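Local atomic coordinates of putative transcriptional regulator (Streptomyces coelicolor, PDB entry 2ZB9), a protein that probably binds DNA through a TetR-family helix-turn-helix and regulates transcription. Residues A[83-88]-A[145-150]; A[90-95]-A[193-198]; A[98-103]-A[189-194]; A[139-144]-A[166-171]. One frame throughout, in Å; residues are numbered along the deposited sequence.

Contact 1: residues A[83-88]-A[145-150]; sequences LAFPDT and AERLRH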
loop_
_atom_site.group_PDB
_atom_site.type_symbol
_atom_site.label_atom_id
_atom_site.label_comp_id
_atom_site.label_asym_id
_atom_site.label_seq_id
_atom_site.Cartn_x
_atom_site.Cartn_y
_atom_site.Cartn_z
ATOM N N LEU A 83 -4.197 15.558 10.505
ATOM C CA LEU A 83 -4.883 14.325 10.113
ATOM C C LEU A 83 -5.937 13.841 11.102
ATOM O O LEU A 83 -6.505 12.762 10.922
ATOM C CB LEU A 83 -3.873 13.200 9.861
ATOM C CG LEU A 83 -2.827 13.446 8.770
ATOM C CD1 LEU A 83 -1.980 12.188 8.586
ATOM C CD2 LEU A 83 -3.522 13.820 7.455
ATOM N N ALA A 84 -6.208 14.636 12.130
ATOM C CA ALA A 84 -7.214 14.273 13.127
ATOM C C ALA A 84 -8.589 14.126 12.469
ATOM O O ALA A 84 -8.884 14.792 11.471
ATOM C CB ALA A 84 -7.272 15.337 14.234
ATOM N N PHE A 85 -9.434 13.274 13.045
ATOM C CA PHE A 85 -10.765 13.029 12.496
ATOM C C PHE A 85 -11.870 13.937 13.001
ATOM O O PHE A 85 -12.122 14.023 14.202
ATOM C CB PHE A 85 -11.208 11.579 12.745
ATOM C CG PHE A 85 -10.549 10.578 11.845
ATOM C CD1 PHE A 85 -9.277 10.090 12.133
ATOM C CD2 PHE A 85 -11.179 10.166 10.672
ATOM C CE1 PHE A 85 -8.637 9.210 11.263
ATOM C CE2 PHE A 85 -10.547 9.292 9.802
ATOM C CZ PHE A 85 -9.268 8.811 10.101
ATOM N N PRO A 86 -12.547 14.635 12.083
ATOM C CA PRO A 86 -13.632 15.507 12.529
ATOM C C PRO A 86 -14.696 14.536 13.026
ATOM O O PRO A 86 -14.813 13.432 12.498
ATOM C CB PRO A 86 -14.075 16.201 11.241
ATOM C CG PRO A 86 -12.853 16.165 10.379
ATOM C CD PRO A 86 -12.313 14.782 10.636
ATOM N N ASP A 87 -15.460 14.924 14.035
ATOM C CA ASP A 87 -16.502 14.046 14.548
ATOM C C ASP A 87 -17.740 14.912 14.732
ATOM O O ASP A 87 -18.135 15.227 15.851
ATOM C CB ASP A 87 -16.056 13.423 15.874
ATOM C CG ASP A 87 -16.845 12.173 16.227
ATOM O OD1 ASP A 87 -16.568 11.570 17.287
ATOM O OD2 ASP A 87 -17.740 11.788 15.448
ATOM N N THR A 88 -18.341 15.287 13.607
ATOM C CA THR A 88 -19.512 16.153 13.577
ATOM C C THR A 88 -20.855 15.431 13.530
ATOM O O THR A 88 -21.903 16.065 13.644
ATOM C CB THR A 88 -19.451 17.075 12.351
ATOM O OG1 THR A 88 -19.686 16.302 11.167
ATOM C CG2 THR A 88 -18.079 17.722 12.244
ATOM N N ALA A 145 -10.265 3.622 12.772
ATOM C CA ALA A 145 -11.243 2.612 13.167
ATOM C C ALA A 145 -12.179 3.176 14.233
ATOM O O ALA A 145 -13.368 2.862 14.264
ATOM C CB ALA A 145 -10.532 1.372 13.689
ATOM N N GLU A 146 -11.634 4.024 15.098
ATOM C CA GLU A 146 -12.416 4.640 16.160
ATOM C C GLU A 146 -13.503 5.547 15.589
ATOM O O GLU A 146 -14.657 5.499 16.018
ATOM C CB GLU A 146 -11.489 5.435 17.069
ATOM C CG GLU A 146 -12.088 5.881 18.374
ATOM C CD GLU A 146 -11.011 6.065 19.423
ATOM O OE1 GLU A 146 -10.506 5.037 19.944
ATOM O OE2 GLU A 146 -10.655 7.230 19.706
ATOM N N ARG A 147 -13.136 6.380 14.625
ATOM C CA ARG A 147 -14.108 7.271 14.006
ATOM C C ARG A 147 -15.187 6.424 13.327
ATOM O O ARG A 147 -16.377 6.707 13.445
ATOM C CB ARG A 147 -13.433 8.169 12.964
ATOM C CG ARG A 147 -14.413 9.055 12.205
ATOM C CD ARG A 147 -15.138 10.006 13.160
ATOM N NE ARG A 147 -16.198 10.769 12.507
ATOM C CZ ARG A 147 -17.460 10.364 12.397
ATOM N NH1 ARG A 147 -17.835 9.195 12.897
ATOM N NH2 ARG A 147 -18.355 11.135 11.794
ATOM N N LEU A 148 -14.752 5.383 12.624
ATOM C CA LEU A 148 -15.661 4.478 11.918
ATOM C C LEU A 148 -16.616 3.741 12.863
ATOM O O LEU A 148 -17.812 3.628 12.581
ATOM C CB LEU A 148 -14.844 3.476 11.090
ATOM C CG LEU A 148 -14.528 3.835 9.630
ATOM C CD1 LEU A 148 -14.528 5.334 9.423
ATOM C CD2 LEU A 148 -13.196 3.222 9.230
ATOM N N ARG A 149 -16.096 3.238 13.977
ATOM C CA ARG A 149 -16.947 2.547 14.940
ATOM C C ARG A 149 -17.973 3.513 15.523
ATOM O O ARG A 149 -19.108 3.124 15.815
ATOM C CB ARG A 149 -16.127 1.941 16.087
ATOM C CG ARG A 149 -15.394 0.652 15.747
ATOM C CD ARG A 149 -15.057 -0.110 17.028
ATOM N NE ARG A 149 -14.218 0.677 17.930
ATOM C CZ ARG A 149 -12.903 0.829 17.785
ATOM N NH1 ARG A 149 -12.274 0.239 16.776
ATOM N NH2 ARG A 149 -12.216 1.573 18.644
ATOM N N HIS A 150 -17.578 4.770 15.704
ATOM C CA HIS A 150 -18.499 5.764 16.247
ATOM C C HIS A 150 -19.674 5.918 15.282
ATOM O O HIS A 150 -20.826 5.935 15.700
ATOM C CB HIS A 150 -17.793 7.109 16.455
ATOM C CG HIS A 150 -18.635 8.131 17.155
ATOM N ND1 HIS A 150 -19.345 7.852 18.305
ATOM C CD2 HIS A 150 -18.871 9.435 16.878
ATOM C CE1 HIS A 150 -19.980 8.939 18.704
ATOM N NE2 HIS A 150 -19.709 9.913 17.855
#

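Contact 2: residues A[90-95]-A[193-198]; sequences DVRADL and LVTNLL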
loop_
_atom_site.group_PDB
_atom_site.type_symbol
_atom_site.label_atom_id
_atom_site.label_comp_id
_atom_site.label_asym_id
_atom_site.label_seq_id
_atom_site.Cartn_x
_atom_site.Cartn_y
_atom_site.Cartn_z
ATOM N N ASP A 90 -21.589 13.381 10.892
ATOM C CA ASP A 90 -21.837 13.105 9.474
ATOM C C ASP A 90 -20.607 12.355 8.965
ATOM O O ASP A 90 -19.627 12.969 8.546
ATOM C CB ASP A 90 -22.007 14.414 8.690
ATOM C CG ASP A 90 -22.356 14.184 7.218
ATOM O OD1 ASP A 90 -21.879 13.192 6.626
ATOM O OD2 ASP A 90 -23.098 15.006 6.641
ATOM N N VAL A 91 -20.660 11.028 8.996
ATOM C CA VAL A 91 -19.518 10.228 8.576
ATOM C C VAL A 91 -19.043 10.487 7.148
ATOM O O VAL A 91 -17.848 10.444 6.884
ATOM C CB VAL A 91 -19.790 8.712 8.773
ATOM C CG1 VAL A 91 -20.884 8.235 7.823
ATOM C CG2 VAL A 91 -18.499 7.928 8.572
ATOM N N ARG A 92 -19.961 10.779 6.235
ATOM C CA ARG A 92 -19.575 11.036 4.851
ATOM C C ARG A 92 -18.738 12.310 4.763
ATOM O O ARG A 92 -17.649 12.305 4.199
ATOM C CB ARG A 92 -20.815 11.169 3.960
ATOM C CG ARG A 92 -20.489 11.299 2.468
ATOM C CD ARG A 92 -21.750 11.554 1.643
ATOM N NE ARG A 92 -22.723 10.477 1.805
ATOM C CZ ARG A 92 -22.903 9.493 0.932
ATOM N NH1 ARG A 92 -22.176 9.448 -0.178
ATOM N NH2 ARG A 92 -23.805 8.551 1.171
ATOM N N ALA A 93 -19.252 13.396 5.336
ATOM C CA ALA A 93 -18.553 14.676 5.324
ATOM C C ALA A 93 -17.223 14.609 6.059
ATOM O O ALA A 93 -16.214 15.105 5.564
ATOM C CB ALA A 93 -19.430 15.757 5.946
ATOM N N ASP A 94 -17.219 13.996 7.237
ATOM C CA ASP A 94 -15.991 13.893 8.023
ATOM C C ASP A 94 -14.928 13.059 7.311
ATOM O O ASP A 94 -13.752 13.430 7.278
ATOM C CB ASP A 94 -16.286 13.296 9.403
ATOM C CG ASP A 94 -17.258 14.138 10.212
ATOM O OD1 ASP A 94 -17.430 15.337 9.894
ATOM O OD2 ASP A 94 -17.842 13.609 11.179
ATOM N N LEU A 95 -15.348 11.937 6.735
ATOM C CA LEU A 95 -14.435 11.057 6.012
ATOM C C LEU A 95 -13.823 11.798 4.812
ATOM O O LEU A 95 -12.621 11.688 4.553
ATOM C CB LEU A 95 -15.193 9.806 5.547
ATOM C CG LEU A 95 -14.669 8.399 5.876
ATOM C CD1 LEU A 95 -14.036 8.339 7.261
ATOM C CD2 LEU A 95 -15.835 7.418 5.787
ATOM N N LEU A 193 -13.631 7.066 -3.579
ATOM C CA LEU A 193 -13.337 6.050 -2.572
ATOM C C LEU A 193 -14.447 6.000 -1.531
ATOM O O LEU A 193 -14.896 4.927 -1.146
ATOM C CB LEU A 193 -12.015 6.348 -1.862
ATOM C CG LEU A 193 -10.703 6.231 -2.640
ATOM C CD1 LEU A 193 -9.553 6.631 -1.704
ATOM C CD2 LEU A 193 -10.507 4.803 -3.144
ATOM N N VAL A 194 -14.884 7.170 -1.079
ATOM C CA VAL A 194 -15.934 7.255 -0.065
ATOM C C VAL A 194 -17.331 6.926 -0.599
ATOM O O VAL A 194 -18.075 6.178 0.030
ATOM C CB VAL A 194 -15.958 8.659 0.573
ATOM C CG1 VAL A 194 -17.049 8.743 1.631
ATOM C CG2 VAL A 194 -14.599 8.967 1.181
ATOM N N THR A 195 -17.690 7.469 -1.759
ATOM C CA THR A 195 -19.019 7.198 -2.300
ATOM C C THR A 195 -19.198 5.723 -2.664
ATOM O O THR A 195 -20.258 5.154 -2.422
ATOM C CB THR A 195 -19.333 8.077 -3.541
ATOM O OG1 THR A 195 -18.518 7.671 -4.643
ATOM C CG2 THR A 195 -19.063 9.541 -3.233
ATOM N N ASN A 196 -18.170 5.107 -3.242
ATOM C CA ASN A 196 -18.252 3.692 -3.610
ATOM C C ASN A 196 -18.568 2.838 -2.398
ATOM O O ASN A 196 -19.447 1.980 -2.428
ATOM C CB ASN A 196 -16.932 3.197 -4.202
ATOM C CG ASN A 196 -16.677 3.726 -5.591
ATOM O OD1 ASN A 196 -17.596 4.167 -6.277
ATOM N ND2 ASN A 196 -15.423 3.660 -6.027
ATOM N N LEU A 197 -17.836 3.095 -1.324
ATOM C CA LEU A 197 -17.979 2.355 -0.086
ATOM C C LEU A 197 -19.300 2.603 0.629
ATOM O O LEU A 197 -20.008 1.662 0.987
ATOM C CB LEU A 197 -16.814 2.718 0.826
ATOM C CG LEU A 197 -16.047 1.587 1.496
ATOM C CD1 LEU A 197 -15.959 0.363 0.594
ATOM C CD2 LEU A 197 -14.667 2.118 1.845
ATOM N N LEU A 198 -19.624 3.870 0.842
ATOM C CA LEU A 198 -20.852 4.237 1.525
ATOM C C LEU A 198 -22.105 3.887 0.731
ATOM O O LEU A 198 -23.054 3.333 1.282
ATOM C CB LEU A 198 -20.840 5.740 1.848
ATOM C CG LEU A 198 -20.328 6.226 3.220
ATOM C CD1 LEU A 198 -19.145 5.413 3.683
ATOM C CD2 LEU A 198 -19.967 7.699 3.123
#

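Contact 3: residues A[98-103]-A[189-194]; sequences QLRAFT and FVTALV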
loop_
_atom_site.group_PDB
_atom_site.type_symbol
_atom_site.label_atom_id
_atom_site.label_comp_id
_atom_site.label_asym_id
_atom_site.label_seq_id
_atom_site.Cartn_x
_atom_site.Cartn_y
_atom_site.Cartn_z
ATOM N N GLN A 98 -11.270 14.355 6.132
ATOM C CA GLN A 98 -10.026 13.744 6.601
ATOM C C GLN A 98 -9.200 13.178 5.445
ATOM O O GLN A 98 -7.989 13.360 5.409
ATOM C CB GLN A 98 -10.332 12.646 7.629
ATOM C CG GLN A 98 -9.161 12.230 8.523
ATOM C CD GLN A 98 -8.100 11.433 7.793
ATOM O OE1 GLN A 98 -8.378 10.787 6.787
ATOM N NE2 GLN A 98 -6.876 11.455 8.314
ATOM N N LEU A 99 -9.847 12.496 4.504
ATOM C CA LEU A 99 -9.130 11.929 3.360
ATOM C C LEU A 99 -8.498 13.036 2.511
ATOM O O LEU A 99 -7.437 12.836 1.916
ATOM C CB LEU A 99 -10.057 11.091 2.463
ATOM C CG LEU A 99 -10.194 9.564 2.572
ATOM C CD1 LEU A 99 -8.837 8.931 2.882
ATOM C CD2 LEU A 99 -11.199 9.208 3.636
ATOM N N ARG A 100 -9.149 14.196 2.442
ATOM C CA ARG A 100 -8.600 15.309 1.660
ATOM C C ARG A 100 -7.380 15.921 2.340
ATOM O O ARG A 100 -6.404 16.272 1.678
ATOM C CB ARG A 100 -9.670 16.375 1.410
ATOM C CG ARG A 100 -10.596 16.001 0.255
ATOM C CD ARG A 100 -11.870 16.835 0.210
ATOM N NE ARG A 100 -12.731 16.344 -0.863
ATOM C CZ ARG A 100 -14.040 16.562 -0.958
ATOM N NH1 ARG A 100 -14.677 17.279 -0.040
ATOM N NH2 ARG A 100 -14.715 16.043 -1.975
ATOM N N ALA A 101 -7.427 16.047 3.662
ATOM C CA ALA A 101 -6.282 16.586 4.388
ATOM C C ALA A 101 -5.135 15.572 4.236
ATOM O O ALA A 101 -3.971 15.943 4.067
ATOM C CB ALA A 101 -6.642 16.786 5.862
ATOM N N PHE A 102 -5.483 14.287 4.267
ATOM C CA PHE A 102 -4.503 13.214 4.119
ATOM C C PHE A 102 -3.855 13.293 2.743
ATOM O O PHE A 102 -2.637 13.208 2.609
ATOM C CB PHE A 102 -5.190 11.857 4.284
ATOM C CG PHE A 102 -4.278 10.684 4.085
ATOM C CD1 PHE A 102 -3.265 10.413 4.996
ATOM C CD2 PHE A 102 -4.445 9.831 2.996
ATOM C CE1 PHE A 102 -2.429 9.299 4.828
ATOM C CE2 PHE A 102 -3.617 8.719 2.817
ATOM C CZ PHE A 102 -2.608 8.455 3.737
ATOM N N THR A 103 -4.687 13.444 1.720
ATOM C CA THR A 103 -4.212 13.544 0.349
ATOM C C THR A 103 -3.312 14.758 0.167
ATOM O O THR A 103 -2.292 14.687 -0.516
ATOM C CB THR A 103 -5.402 13.614 -0.636
ATOM O OG1 THR A 103 -6.053 12.337 -0.666
ATOM C CG2 THR A 103 -4.930 13.968 -2.042
ATOM N N PHE A 189 -10.500 10.953 -7.118
ATOM C CA PHE A 189 -10.151 9.643 -6.603
ATOM C C PHE A 189 -10.647 9.541 -5.160
ATOM O O PHE A 189 -11.358 8.603 -4.795
ATOM C CB PHE A 189 -8.633 9.459 -6.671
ATOM C CG PHE A 189 -8.131 8.244 -5.953
ATOM C CD1 PHE A 189 -8.617 6.982 -6.263
ATOM C CD2 PHE A 189 -7.145 8.363 -4.978
ATOM C CE1 PHE A 189 -8.129 5.851 -5.611
ATOM C CE2 PHE A 189 -6.648 7.239 -4.319
ATOM C CZ PHE A 189 -7.143 5.980 -4.640
ATOM N N VAL A 190 -10.272 10.522 -4.352
ATOM C CA VAL A 190 -10.672 10.573 -2.957
ATOM C C VAL A 190 -12.186 10.484 -2.793
ATOM O O VAL A 190 -12.687 9.651 -2.043
ATOM C CB VAL A 190 -10.184 11.876 -2.303
ATOM C CG1 VAL A 190 -10.819 12.049 -0.934
ATOM C CG2 VAL A 190 -8.667 11.853 -2.191
ATOM N N THR A 191 -12.911 11.347 -3.500
ATOM C CA THR A 191 -14.365 11.365 -3.409
ATOM C C THR A 191 -14.985 10.035 -3.813
ATOM O O THR A 191 -15.931 9.578 -3.175
ATOM C CB THR A 191 -14.968 12.492 -4.276
ATOM O OG1 THR A 191 -14.406 13.747 -3.873
ATOM C CG2 THR A 191 -16.473 12.558 -4.093
ATOM N N ALA A 192 -14.446 9.412 -4.857
ATOM C CA ALA A 192 -14.960 8.125 -5.327
ATOM C C ALA A 192 -14.744 7.008 -4.302
ATOM O O ALA A 192 -15.572 6.106 -4.170
ATOM C CB ALA A 192 -14.302 7.749 -6.662
ATOM N N LEU A 193 -13.631 7.066 -3.579
ATOM C CA LEU A 193 -13.337 6.050 -2.572
ATOM C C LEU A 193 -14.447 6.000 -1.531
ATOM O O LEU A 193 -14.896 4.927 -1.146
ATOM C CB LEU A 193 -12.015 6.348 -1.862
ATOM C CG LEU A 193 -10.703 6.231 -2.640
ATOM C CD1 LEU A 193 -9.553 6.631 -1.704
ATOM C CD2 LEU A 193 -10.507 4.803 -3.144
ATOM N N VAL A 194 -14.884 7.170 -1.079
ATOM C CA VAL A 194 -15.934 7.255 -0.065
ATOM C C VAL A 194 -17.331 6.926 -0.599
ATOM O O VAL A 194 -18.075 6.178 0.030
ATOM C CB VAL A 194 -15.958 8.659 0.573
ATOM C CG1 VAL A 194 -17.049 8.743 1.631
ATOM C CG2 VAL A 194 -14.599 8.967 1.181
#

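Contact 4: residues A[139-144]-A[166-171]; sequences QRRALA and LVDQLW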
loop_
_atom_site.group_PDB
_atom_site.type_symbol
_atom_site.label_atom_id
_atom_site.label_comp_id
_atom_site.label_asym_id
_atom_site.label_seq_id
_atom_site.Cartn_x
_atom_site.Cartn_y
_atom_site.Cartn_z
ATOM N N GLN A 139 -1.316 3.297 15.320
ATOM C CA GLN A 139 -2.082 4.380 15.915
ATOM C C GLN A 139 -2.958 5.089 14.877
ATOM O O GLN A 139 -4.068 5.489 15.189
ATOM C CB GLN A 139 -1.148 5.404 16.563
ATOM C CG GLN A 139 -0.147 4.820 17.542
ATOM C CD GLN A 139 0.853 5.856 18.025
ATOM O OE1 GLN A 139 0.509 6.753 18.799
ATOM N NE2 GLN A 139 2.092 5.752 17.552
ATOM N N ARG A 140 -2.465 5.258 13.650
ATOM C CA ARG A 140 -3.285 5.920 12.633
ATOM C C ARG A 140 -4.538 5.070 12.437
ATOM O O ARG A 140 -5.658 5.585 12.410
ATOM C CB ARG A 140 -2.541 6.039 11.295
ATOM C CG ARG A 140 -1.328 6.974 11.280
ATOM C CD ARG A 140 -1.681 8.422 11.625
ATOM N NE ARG A 140 -3.003 8.811 11.140
ATOM C CZ ARG A 140 -3.684 9.852 11.606
ATOM N NH1 ARG A 140 -3.157 10.616 12.560
ATOM N NH2 ARG A 140 -4.916 10.094 11.177
ATOM N N ARG A 141 -4.336 3.760 12.312
ATOM C CA ARG A 141 -5.441 2.823 12.135
ATOM C C ARG A 141 -6.464 2.888 13.250
ATOM O O ARG A 141 -7.665 2.893 12.991
ATOM C CB ARG A 141 -4.933 1.391 12.069
ATOM C CG ARG A 141 -4.441 0.969 10.723
ATOM C CD ARG A 141 -4.464 -0.542 10.644
ATOM N NE ARG A 141 -4.101 -0.978 9.314
ATOM C CZ ARG A 141 -4.917 -1.600 8.476
ATOM N NH1 ARG A 141 -6.169 -1.878 8.826
ATOM N NH2 ARG A 141 -4.468 -1.930 7.279
ATOM N N ALA A 142 -5.984 2.902 14.491
ATOM C CA ALA A 142 -6.871 2.949 15.647
ATOM C C ALA A 142 -7.700 4.222 15.613
ATOM O O ALA A 142 -8.878 4.211 15.951
ATOM C CB ALA A 142 -6.057 2.878 16.947
ATOM N N LEU A 143 -7.074 5.319 15.198
ATOM C CA LEU A 143 -7.741 6.617 15.108
ATOM C C LEU A 143 -8.857 6.530 14.060
ATOM O O LEU A 143 -9.974 6.989 14.280
ATOM C CB LEU A 143 -6.717 7.692 14.714
ATOM C CG LEU A 143 -6.312 8.841 15.654
ATOM C CD1 LEU A 143 -6.667 8.554 17.115
ATOM C CD2 LEU A 143 -4.814 9.089 15.487
ATOM N N ALA A 144 -8.553 5.926 12.920
ATOM C CA ALA A 144 -9.545 5.776 11.864
ATOM C C ALA A 144 -10.654 4.785 12.260
ATOM O O ALA A 144 -11.847 5.071 12.109
ATOM C CB ALA A 144 -8.861 5.322 10.581
ATOM N N LEU A 166 -12.507 -1.458 6.228
ATOM C CA LEU A 166 -12.754 -0.151 5.614
ATOM C C LEU A 166 -11.470 0.666 5.564
ATOM O O LEU A 166 -11.185 1.332 4.573
ATOM C CB LEU A 166 -13.813 0.625 6.398
ATOM C CG LEU A 166 -15.194 -0.019 6.535
ATOM C CD1 LEU A 166 -16.103 0.913 7.332
ATOM C CD2 LEU A 166 -15.792 -0.281 5.147
ATOM N N VAL A 167 -10.699 0.615 6.643
ATOM C CA VAL A 167 -9.443 1.344 6.695
ATOM C C VAL A 167 -8.592 1.055 5.456
ATOM O O VAL A 167 -8.025 1.965 4.854
ATOM C CB VAL A 167 -8.637 0.971 7.960
ATOM C CG1 VAL A 167 -7.270 1.640 7.915
ATOM C CG2 VAL A 167 -9.400 1.396 9.214
ATOM N N ASP A 168 -8.502 -0.214 5.072
ATOM C CA ASP A 168 -7.711 -0.592 3.906
ATOM C C ASP A 168 -8.359 -0.191 2.592
ATOM O O ASP A 168 -7.674 -0.040 1.583
ATOM C CB ASP A 168 -7.463 -2.098 3.913
ATOM C CG ASP A 168 -6.588 -2.527 5.070
ATOM O OD1 ASP A 168 -5.386 -2.165 5.070
ATOM O OD2 ASP A 168 -7.106 -3.210 5.979
ATOM N N GLN A 169 -9.677 -0.026 2.596
ATOM C CA GLN A 169 -10.369 0.357 1.373
ATOM C C GLN A 169 -10.439 1.862 1.170
ATOM O O GLN A 169 -10.943 2.337 0.151
ATOM C CB GLN A 169 -11.763 -0.273 1.338
ATOM C CG GLN A 169 -11.694 -1.787 1.164
ATOM C CD GLN A 169 -13.056 -2.425 1.020
ATOM O OE1 GLN A 169 -13.827 -2.483 1.969
ATOM N NE2 GLN A 169 -13.359 -2.905 -0.177
ATOM N N LEU A 170 -9.932 2.609 2.145
ATOM C CA LEU A 170 -9.882 4.063 2.048
ATOM C C LEU A 170 -8.414 4.474 1.984
ATOM O O LEU A 170 -7.858 4.653 0.908
ATOM C CB LEU A 170 -10.537 4.738 3.257
ATOM C CG LEU A 170 -12.052 4.927 3.340
ATOM C CD1 LEU A 170 -12.624 5.191 1.953
ATOM C CD2 LEU A 170 -12.684 3.712 3.952
ATOM N N TRP A 171 -7.787 4.605 3.149
ATOM C CA TRP A 171 -6.382 4.991 3.227
ATOM C C TRP A 171 -5.470 3.989 2.510
ATOM O O TRP A 171 -4.545 4.381 1.800
ATOM C CB TRP A 171 -5.985 5.142 4.704
ATOM C CG TRP A 171 -6.792 6.217 5.367
ATOM C CD1 TRP A 171 -6.564 7.564 5.306
ATOM C CD2 TRP A 171 -8.053 6.053 6.038
ATOM N NE1 TRP A 171 -7.606 8.246 5.881
ATOM C CE2 TRP A 171 -8.534 7.351 6.334
ATOM C CE3 TRP A 171 -8.822 4.941 6.405
ATOM C CZ2 TRP A 171 -9.761 7.565 6.984
ATOM C CZ3 TRP A 171 -10.041 5.154 7.053
ATOM C CH2 TRP A 171 -10.497 6.460 7.333
#

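Contact 1: residues A[83-88]-A[145-150]
In the C-terminal domain of this TetR-family protein, the loop joining helix 67-83 to helix 91-108 runs past helix 126-153, and Phe85, Pro86 and Asp87 all meet Arg147 there. The arginine suits the place because its long chain offers carbon at the base and charge at the end. Its CB and CG lie against the Phe85 ring, with CG 3.7 Å from Phe85 CD2. The bend about the CB-CG bond (chi2 62°) turns CD and NE toward the loop backbone. Arg147 NE donates to Pro86 O over 3.0 Å, in the carbonyl plane, with an N-H...O angle of 142°. Asp87 OD2 stands over one face of the guanidinium, 3.5 Å from Arg147 NE; this salt bridge works through charge alone, since no N-H points at the oxygen. As in other TetR-family proteins, helix 67-83 probably links the DNA-binding domain to the C-terminal domain, and the loop leads on into helix 91-108. The stronger polar partner of Arg147 is Asp94 on that helix, which forms a salt bridge with NH2. At the outer end, Asp87 OD2 approaches the edge of the His150 ring, 3.0 Å from CD2, with carboxylate and imidazole planes nearly perpendicular.

Contact 2: residues A[90-95]-A[193-198]
Arg92 crosses Leu198 where the first turn of helix 91-108 packs on helix 187-199, in the helical C-terminal domain of the TetR fold. The segments 91-95 and 193-198 run nearly antiparallel, at 153°, with axes 10.5 Å apart. Starting at the backbone, Arg92 CB rests 3.7 Å from Leu198 CD2. CG touches the same methyl and also comes within 4.4 Å of Val194 CG1, so the root of the side chain meets methyl groups across the contact. The chain then turns at chi3 (-59°), which folds NE and CZ back over Leu198 and leaves its CD2 above the centre of one guanidinium face. At the tip, NH1 has Thr195 CG2 at the edge of the group, while NH2 passes Leu198 CB and forms a salt bridge with Asp199, the next residue of the same helix. An arginine suits this rim: its methylenes cover leucine and its charge reaches an acid beyond. Cutting Arg92 back to an alanine is likely to cost Asp199 its cationic mate and uncover the Leu198 methyl. Farther in, Leu95 and Val194 point at one another and give a purely apolar layer, with Leu95 CD2 at 4.4 Å from Leu198 CD1. Helix 187-199 also meets the second subunit, where Leu197 packs on Leu197 of that chain. Asp90 is the N-cap of helix 91-108: its short carboxylate can turn back onto the first turn, and OD1 accepts from Ala93 N at 2.9 Å, with an almost straight N-H...O angle of 179°.

Contact 3: residues A[98-103]-A[189-194]
Apolar contact between Leu99 and Val190 forms the middle of this crossing in the helical TetR-type C-terminal domain, where segments 98-103 and 189-194 run at 146° with axes 10.0 Å apart. A chi1 of 169° sets Val190 CG1 opposite the backbone N, on the side where Leu99 CB lies 3.6 Å away; the branched, compact valine fills the place where the two backbones come closest. One turn along, Leu99 CD2 meets Val194 CG2 at 4.2 Å. The other Val190 methyl, CG2, lies 3.1 Å from Thr103 OG1, the two side chains running alongside in opposite senses. Thr103 OG1 donates to Leu99 O of its own helix at 3.0 Å; a threonine can thus sit against a valine with its polar atom satisfied. The carbonyl also accepts Thr103 N, from the other face of its plane. The polar contact across the helices is a hydrogen bond: the extended Arg100 brings NH2 to Thr191 OG1 at 3.0 Å, while Arg100 NE forms a salt bridge with Asp187 and the threonine hydroxyl bonds to Asp187 O. Helix 163-179 lies against both partners, Trp171 meeting Leu99 and Val174 meeting Leu193, and Leu193 also packs on Val165 of the second subunit.

Contact 4: residues A[139-144]-A[166-171]
Arg141 and Asp168 join helix 126-153 to helix 163-179 by a buried salt bridge in the core of the TetR-like C-terminal domain, where the two segments cross at 105°. Arg141 NH1 donates to Asp168 OD2 over 3.3 Å, the oxygen lying in the guanidinium plane but the donor well above the plane of the carboxylate. The separation modelled between Arg141 NH2 and Asp168 OD1 is very short, and its exact value is doubtful. With CG anti to the carbonyl carbon (chi1 -83°) and the chain extended to NE, Arg141 runs past Val167, whose CG1 sits over one guanidinium face, 3.8 Å from NH1. The flat cation can therefore lie on a valine methyl while its edge serves the acid. A leucine in place of Arg141 would probably leave the buried Asp168 carboxylate without its charge partner from this helix. Ala144 is small enough to let the helices close on Trp171: its CB makes a CH-pi contact 4.0 Å from the centroid of the Trp171 six-membered ring, 24° off the normal, while Leu170 CB covers the other face of the indole.

Outside this shell, Gln164 OE1 accepts from Arg141 NH1 and helps fix the guanidinium, and Trp171 NE1 donates to Gln98. With Arg141 and Arg177 of the second subunit both beside it, Asp168 would probably stay ionised; His176 ND1 of that chain also hydrogen-bonds to Asp168 OD1.

How the contacts relate
All four contacts lie in the C-terminal domain: contacts 2 to 4 join helices 91-108, 126-153, 163-179 and 187-199 in pairs, and contact 1 fastens the loop before helix 91-108 to helix 126-153. Contacts 2 and 3 are successive levels of one helix pair, their centres 9 Å apart, and share Leu193 and Val194. Contact 4 is nested inside the chain loop that each of them closes, whereas contact 1 alternates with the other three along the sequence. Contacts 1 and 4, 10 Å apart, both use helix 126-153. Gln98 joins three of them, bonding to Leu83 O and Trp171 NE1. Because contacts 2, 3 and 4 also touch the second subunit, the packing within each chain is continuous with the dimer interface.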